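Local coordinates for outer surface protein (Bacillus cereus ATCC 14579, PDB 1X7F) that has no established function but is probably a 6-phospho-N-acetylmuramidase, a glycoside hydrolase acting on phosphorylated muramic acid sugars, at residues H237-G242 and G263-Y268; N146-I151 and N172-K177. All blocks are in the same frame, centred on the assembly; numbering follows the deposited sequence. Where two conformers were deposited one is given.

Contact 1. Residues H237-G242 and G263-Y268; sequences HLWATG and GNLNRY
Trp-239 and Arg-267 make most of this contact, with Leu-265 adding a smaller apolar touch. Taking helix 231-240 in order, His-237 and Leu-238 face elsewhere: the imidazole bonds to His-226 and Tyr-374, while Leu-238 packs against strands 201-204 and 246-249. Trp-239 is the residue that reaches across. Its CG stands anti to the carbonyl carbon (chi1 -74°), carrying the indole off the helix toward the connection that follows helix 256-264. Over one face of the six-membered ring lies Arg-267 CG, 4.0 Å from the centroid, a CH-pi contact in which Arg-267 CG is 3.7 Å from Trp-239 CH2. Arg-267 CD passes out over the CZ2-CH2 side of the ring, 3.9 Å from Trp-239 CZ2. At the ring edge, near its plane, Leu-265 CD1 meets Trp-239 CZ3 at 3.9 Å. The extended arginine chain takes the guanidinium past the rim, its plane turned 15° from that of the indole, so the methylenes rather than the charged group cover the face. Further along, Thr-241 OG1 bonds back to Leu-238 O (2.6 Å), and Gly-242, with positive phi, ends the helical conformation.

The polar ends find partners elsewhere: Trp-239 NE1 bonds to Asp-245 O and Arg-267 NH2 to Gly-54 O. The Arg-267 carbonyl, near the five-membered ring, is taken by Arg-27 NH1. The arginine methylenes thus serve as an apolar lid on the buried indole, joining helix 231-240 to the connection that leads from helix 256-264 into the C-terminal domain, largely through dispersion.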
loop_
_atom_site.group_PDB
_atom_site.type_symbol
_atom_site.label_atom_id
_atom_site.label_comp_id
_atom_site.label_asym_id
_atom_site.label_seq_id
_atom_site.Cartn_x
_atom_site.Cartn_y
_atom_site.Cartn_z
ATOM N N HIS A 237 -4.627 -1.176 0.432
ATOM C CA HIS A 237 -4.616 -2.322 1.313
ATOM C C HIS A 237 -3.327 -2.415 2.145
ATOM O O HIS A 237 -3.392 -2.497 3.376
ATOM C CB HIS A 237 -4.891 -3.601 0.528
ATOM C CG HIS A 237 -5.042 -4.812 1.391
ATOM N ND1 HIS A 237 -4.928 -6.093 0.898
ATOM C CD2 HIS A 237 -5.300 -4.940 2.712
ATOM C CE1 HIS A 237 -5.109 -6.959 1.876
ATOM N NE2 HIS A 237 -5.335 -6.284 2.987
ATOM N N LEU A 238 -2.176 -2.376 1.484
ATOM C CA LEU A 238 -0.873 -2.418 2.175
ATOM C C LEU A 238 -0.722 -1.375 3.300
ATOM O O LEU A 238 -0.271 -1.703 4.403
ATOM C CB LEU A 238 0.276 -2.298 1.164
ATOM C CG LEU A 238 0.442 -3.451 0.163
ATOM C CD1 LEU A 238 1.620 -3.203 -0.752
ATOM C CD2 LEU A 238 0.604 -4.776 0.880
ATOM N N TRP A 239 -1.107 -0.137 3.018
ATOM C CA TRP A 239 -1.058 0.928 4.009
ATOM C C TRP A 239 -2.097 0.754 5.105
ATOM O O TRP A 239 -1.828 1.096 6.255
ATOM C CB TRP A 239 -1.191 2.320 3.367
ATOM C CG TRP A 239 0.046 2.800 2.632
ATOM C CD1 TRP A 239 1.352 2.651 3.026
ATOM C CD2 TRP A 239 0.083 3.563 1.414
ATOM N NE1 TRP A 239 2.193 3.240 2.110
ATOM C CE2 TRP A 239 1.443 3.811 1.114
ATOM C CE3 TRP A 239 -0.900 4.059 0.537
ATOM C CZ2 TRP A 239 1.847 4.516 -0.029
ATOM C CZ3 TRP A 239 -0.494 4.763 -0.596
ATOM C CH2 TRP A 239 0.869 4.963 -0.875
ATOM N N ALA A 240 -3.273 0.222 4.765
ATOM C CA ALA A 240 -4.327 -0.010 5.776
ATOM C C ALA A 240 -3.985 -1.091 6.810
ATOM O O ALA A 240 -4.565 -1.105 7.884
ATOM C CB ALA A 240 -5.698 -0.307 5.111
ATOM N N THR A 241 -3.069 -2.007 6.488
ATOM C CA THR A 241 -2.642 -3.028 7.467
ATOM C C THR A 241 -1.955 -2.367 8.674
ATOM O O THR A 241 -1.938 -2.921 9.769
ATOM C CB THR A 241 -1.697 -4.097 6.840
ATOM O OG1 THR A 241 -0.510 -3.464 6.347
ATOM C CG2 THR A 241 -2.320 -4.789 5.597
ATOM N N GLY A 242 -1.425 -1.163 8.472
ATOM C CA GLY A 242 -0.557 -0.513 9.457
ATOM C C GLY A 242 0.841 -1.118 9.564
ATOM O O GLY A 242 1.615 -0.733 10.437
ATOM N N GLY A 263 -0.290 8.424 -6.756
ATOM C CA GLY A 263 0.144 9.692 -6.200
ATOM C C GLY A 263 -1.000 10.500 -5.591
ATOM O O GLY A 263 -0.790 11.310 -4.680
ATOM N N ASN A 264 -2.210 10.274 -6.096
ATOM C CA ASN A 264 -3.390 10.974 -5.602
ATOM C C ASN A 264 -3.872 10.480 -4.237
ATOM O O ASN A 264 -4.601 11.176 -3.556
ATOM C CB ASN A 264 -4.523 10.903 -6.630
ATOM C CG ASN A 264 -4.322 11.860 -7.798
ATOM O OD1 ASN A 264 -3.419 12.699 -7.795
ATOM N ND2 ASN A 264 -5.175 11.738 -8.808
ATOM N N LEU A 265 -3.463 9.280 -3.847
ATOM C CA LEU A 265 -3.946 8.667 -2.616
ATOM C C LEU A 265 -3.485 9.402 -1.357
ATOM O O LEU A 265 -2.360 9.909 -1.311
ATOM C CB LEU A 265 -3.478 7.216 -2.529
ATOM C CG LEU A 265 -4.009 6.153 -3.505
ATOM C CD1 LEU A 265 -3.357 4.817 -3.241
ATOM C CD2 LEU A 265 -5.521 6.019 -3.400
ATOM N N ASN A 266 -4.357 9.440 -0.345
ATOM C CA ASN A 266 -3.961 9.758 1.018
ATOM C C ASN A 266 -3.293 8.520 1.609
ATOM O O ASN A 266 -3.884 7.450 1.675
ATOM C CB ASN A 266 -5.172 10.205 1.866
ATOM C CG ASN A 266 -4.768 10.828 3.215
ATOM O OD1 ASN A 266 -3.843 10.366 3.876
ATOM N ND2 ASN A 266 -5.497 11.853 3.637
ATOM N N ARG A 267 -2.044 8.665 2.030
ATOM C CA ARG A 267 -1.240 7.502 2.416
ATOM C C ARG A 267 -1.460 7.124 3.863
ATOM O O ARG A 267 -1.187 5.987 4.259
ATOM C CB ARG A 267 0.246 7.785 2.209
ATOM C CG ARG A 267 0.593 8.196 0.798
ATOM C CD ARG A 267 2.093 8.351 0.547
ATOM N NE ARG A 267 2.345 8.895 -0.781
ATOM C CZ ARG A 267 3.524 9.317 -1.211
ATOM N NH1 ARG A 267 4.588 9.285 -0.420
ATOM N NH2 ARG A 267 3.627 9.815 -2.431
ATOM N N TYR A 268 -1.974 8.106 4.608
ATOM C CA TYR A 268 -2.075 8.100 6.065
ATOM C C TYR A 268 -3.530 8.053 6.566
ATOM O O TYR A 268 -3.786 8.200 7.762
ATOM C CB TYR A 268 -1.351 9.335 6.642
ATOM C CG TYR A 268 0.029 9.568 6.044
ATOM C CD1 TYR A 268 0.223 10.501 5.020
ATOM C CD2 TYR A 268 1.135 8.841 6.491
ATOM C CE1 TYR A 268 1.488 10.711 4.463
ATOM C CE2 TYR A 268 2.401 9.046 5.944
ATOM C CZ TYR A 268 2.575 9.980 4.930
ATOM O OH TYR A 268 3.832 10.181 4.387
#

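Contact 2. Residues N146-I151 and N172-K177; sequences NVSNDI and NFYPQK
The side-chain amides of Asn-146 and Asn-172 cross at about a right angle, their planes 76° apart, with Asn-146 ND2 3.5 Å from Asn-172 CG. The tyrosine ring of Tyr-174 takes part through its phenolic end: Tyr-174 OH lies 3.7 Å from Ser-148 CB. Beside them Ser-148 carries a hydrogen bond across the contact. Its OG, anti to the carbonyl carbon (chi1 -55°), accepts from Asn-172 N at 2.8 Å in a nearly straight bond, 162° at the hydrogen. His-171 ND1 bonds to the same hydroxyl, so two neighbouring residues grip it. An Asx turn holds the serine in place: Asn-146 OD1 accepts from Ser-148 N at 2.9 Å, the donor standing above the carbonyl plane. The other end of the Asn-146 amide, ND2, bonds to Asp-123 O, which fixes the rotation of the group.

The contact lies at the C-terminal ends of strands 142-146 and 167-170, adjacent and parallel in the barrel, the side where (beta/alpha)8 enzymes keep their active sites. Helix 183-195 closes in from outside: Tyr-185 OH bonds to Ser-148 O and Asp-150 N, while Arg-188 and Arg-192 form salt bridges with Asp-150.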
loop_
_atom_site.group_PDB
_atom_site.type_symbol
_atom_site.label_atom_id
_atom_site.label_comp_id
_atom_site.label_asym_id
_atom_site.label_seq_id
_atom_site.Cartn_x
_atom_site.Cartn_y
_atom_site.Cartn_z
ATOM N N ASN A 146 15.068 -9.350 3.520
ATOM C CA ASN A 146 13.856 -9.976 3.020
ATOM C C ASN A 146 12.866 -10.139 4.172
ATOM O O ASN A 146 13.133 -10.864 5.128
ATOM C CB ASN A 146 14.197 -11.349 2.401
ATOM C CG ASN A 146 13.069 -11.913 1.532
ATOM O OD1 ASN A 146 11.900 -11.511 1.631
ATOM N ND2 ASN A 146 13.426 -12.834 0.661
ATOM N N VAL A 147 11.724 -9.468 4.079
ATOM C CA VAL A 147 10.665 -9.592 5.098
ATOM C C VAL A 147 9.915 -10.927 4.971
ATOM O O VAL A 147 9.412 -11.453 5.971
ATOM C CB VAL A 147 9.687 -8.393 5.059
ATOM C CG1 VAL A 147 8.704 -8.428 6.227
ATOM C CG2 VAL A 147 10.465 -7.102 5.135
ATOM N N SER A 148 9.904 -11.491 3.755
ATOM C CA SER A 148 9.042 -12.619 3.409
ATOM C C SER A 148 9.364 -13.987 4.030
ATOM O O SER A 148 8.701 -14.967 3.711
ATOM C CB SER A 148 8.914 -12.748 1.885
ATOM O OG SER A 148 8.466 -11.534 1.306
ATOM N N ASN A 149 10.367 -14.046 4.902
ATOM C CA ASN A 149 10.705 -15.272 5.615
ATOM C C ASN A 149 10.303 -15.129 7.083
ATOM O O ASN A 149 10.855 -14.303 7.814
ATOM C CB ASN A 149 12.202 -15.578 5.484
ATOM C CG ASN A 149 12.532 -17.063 5.675
ATOM O OD1 ASN A 149 11.670 -17.885 5.998
ATOM N ND2 ASN A 149 13.797 -17.406 5.464
ATOM N N ASP A 150 9.330 -15.939 7.498
ATOM C CA ASP A 150 8.731 -15.836 8.832
ATOM C C ASP A 150 9.527 -16.590 9.895
ATOM O O ASP A 150 9.054 -17.563 10.487
ATOM C CB ASP A 150 7.266 -16.302 8.781
ATOM C CG ASP A 150 6.563 -16.238 10.137
ATOM O OD1 ASP A 150 6.837 -15.314 10.944
ATOM O OD2 ASP A 150 5.711 -17.089 10.468
ATOM N N ILE A 151 10.740 -16.113 10.135
ATOM C CA ILE A 151 11.630 -16.692 11.128
ATOM C C ILE A 151 12.244 -15.582 11.984
ATOM O O ILE A 151 12.176 -14.398 11.616
ATOM C CB ILE A 151 12.731 -17.535 10.449
ATOM C CG1 ILE A 151 13.386 -16.745 9.310
ATOM C CG2 ILE A 151 12.154 -18.858 9.944
ATOM C CD1 ILE A 151 14.817 -17.158 9.000
ATOM N N ASN A 172 9.430 -10.027 -0.857
ATOM C CA ASN A 172 9.594 -10.504 -2.234
ATOM C C ASN A 172 8.361 -10.154 -3.055
ATOM O O ASN A 172 7.299 -9.844 -2.506
ATOM C CB ASN A 172 9.766 -12.021 -2.297
ATOM C CG ASN A 172 11.169 -12.486 -1.981
ATOM O OD1 ASN A 172 12.163 -11.852 -2.340
ATOM N ND2 ASN A 172 11.258 -13.637 -1.323
ATOM N N PHE A 173 8.492 -10.212 -4.376
ATOM C CA PHE A 173 7.314 -10.243 -5.223
ATOM C C PHE A 173 7.303 -11.609 -5.885
ATOM O O PHE A 173 8.295 -12.338 -5.790
ATOM C CB PHE A 173 7.240 -9.070 -6.226
ATOM C CG PHE A 173 8.436 -8.943 -7.152
ATOM C CD1 PHE A 173 8.847 -10.000 -7.955
ATOM C CD2 PHE A 173 9.094 -7.710 -7.276
ATOM C CE1 PHE A 173 9.919 -9.876 -8.826
ATOM C CE2 PHE A 173 10.170 -7.557 -8.142
ATOM C CZ PHE A 173 10.596 -8.652 -8.920
ATOM N N TYR A 174 6.184 -11.955 -6.533
ATOM C CA TYR A 174 5.970 -13.329 -7.031
ATOM C C TYR A 174 5.437 -13.345 -8.463
ATOM O O TYR A 174 4.239 -13.102 -8.687
ATOM C CB TYR A 174 5.072 -14.107 -6.050
ATOM C CG TYR A 174 5.754 -14.255 -4.719
ATOM C CD1 TYR A 174 5.614 -13.277 -3.725
ATOM C CD2 TYR A 174 6.611 -15.343 -4.472
ATOM C CE1 TYR A 174 6.303 -13.388 -2.503
ATOM C CE2 TYR A 174 7.288 -15.471 -3.254
ATOM C CZ TYR A 174 7.131 -14.487 -2.286
ATOM O OH TYR A 174 7.803 -14.608 -1.089
ATOM N N PRO A 175 6.346 -13.589 -9.420
ATOM C CA PRO A 175 6.029 -13.579 -10.857
ATOM C C PRO A 175 5.118 -14.706 -11.300
ATOM O O PRO A 175 4.437 -14.554 -12.315
ATOM C CB PRO A 175 7.410 -13.776 -11.528
ATOM C CG PRO A 175 8.408 -13.409 -10.451
ATOM C CD PRO A 175 7.778 -13.876 -9.182
ATOM N N GLN A 176 5.153 -15.841 -10.591
ATOM C CA GLN A 176 4.295 -16.982 -10.916
ATOM C C GLN A 176 2.929 -16.837 -10.228
ATOM O O GLN A 176 2.857 -16.694 -9.009
ATOM C CB GLN A 176 4.957 -18.326 -10.541
ATOM C CG GLN A 176 4.094 -19.535 -10.920
ATOM C CD GLN A 176 4.634 -20.880 -10.452
ATOM O OE1 GLN A 176 3.872 -21.832 -10.308
ATOM N NE2 GLN A 176 5.937 -20.963 -10.220
ATOM N N LYS A 177 1.851 -16.871 -11.012
ATOM C CA LYS A 177 0.495 -16.786 -10.447
ATOM C C LYS A 177 0.270 -17.856 -9.345
ATOM O O LYS A 177 0.764 -18.990 -9.438
ATOM C CB LYS A 177 -0.600 -16.831 -11.536
ATOM C CG LYS A 177 -0.562 -18.055 -12.425
ATOM C CD LYS A 177 -1.922 -18.372 -13.053
ATOM C CE LYS A 177 -2.275 -17.468 -14.208
ATOM N NZ LYS A 177 -3.220 -18.179 -15.121
#

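Overall arrangement
Going from the N terminus, contact 2 comes first. It closes the beta-alpha-beta unit of strand 142-146, helix 153-157 and strand 167-170, joining the loops that leave two neighbouring strands. The chain then passes through helix 183-195 and strand 201-204 before contact 1 closes a second loop, from helix 231-240 through strand 246-249 and helix 256-264 to the approach of strand 270-276, in the C-terminal sheet. The loops lie in series and neither nest nor cross. The centres of the two contacts are about 21 Å apart and their nearest atoms about 9 Å. Contact 2 belongs to the C-terminal ends of the barrel strands, whereas contact 1 ties helix 231-240, on the outside of the barrel, to the chain that leads into the C-terminal sheet.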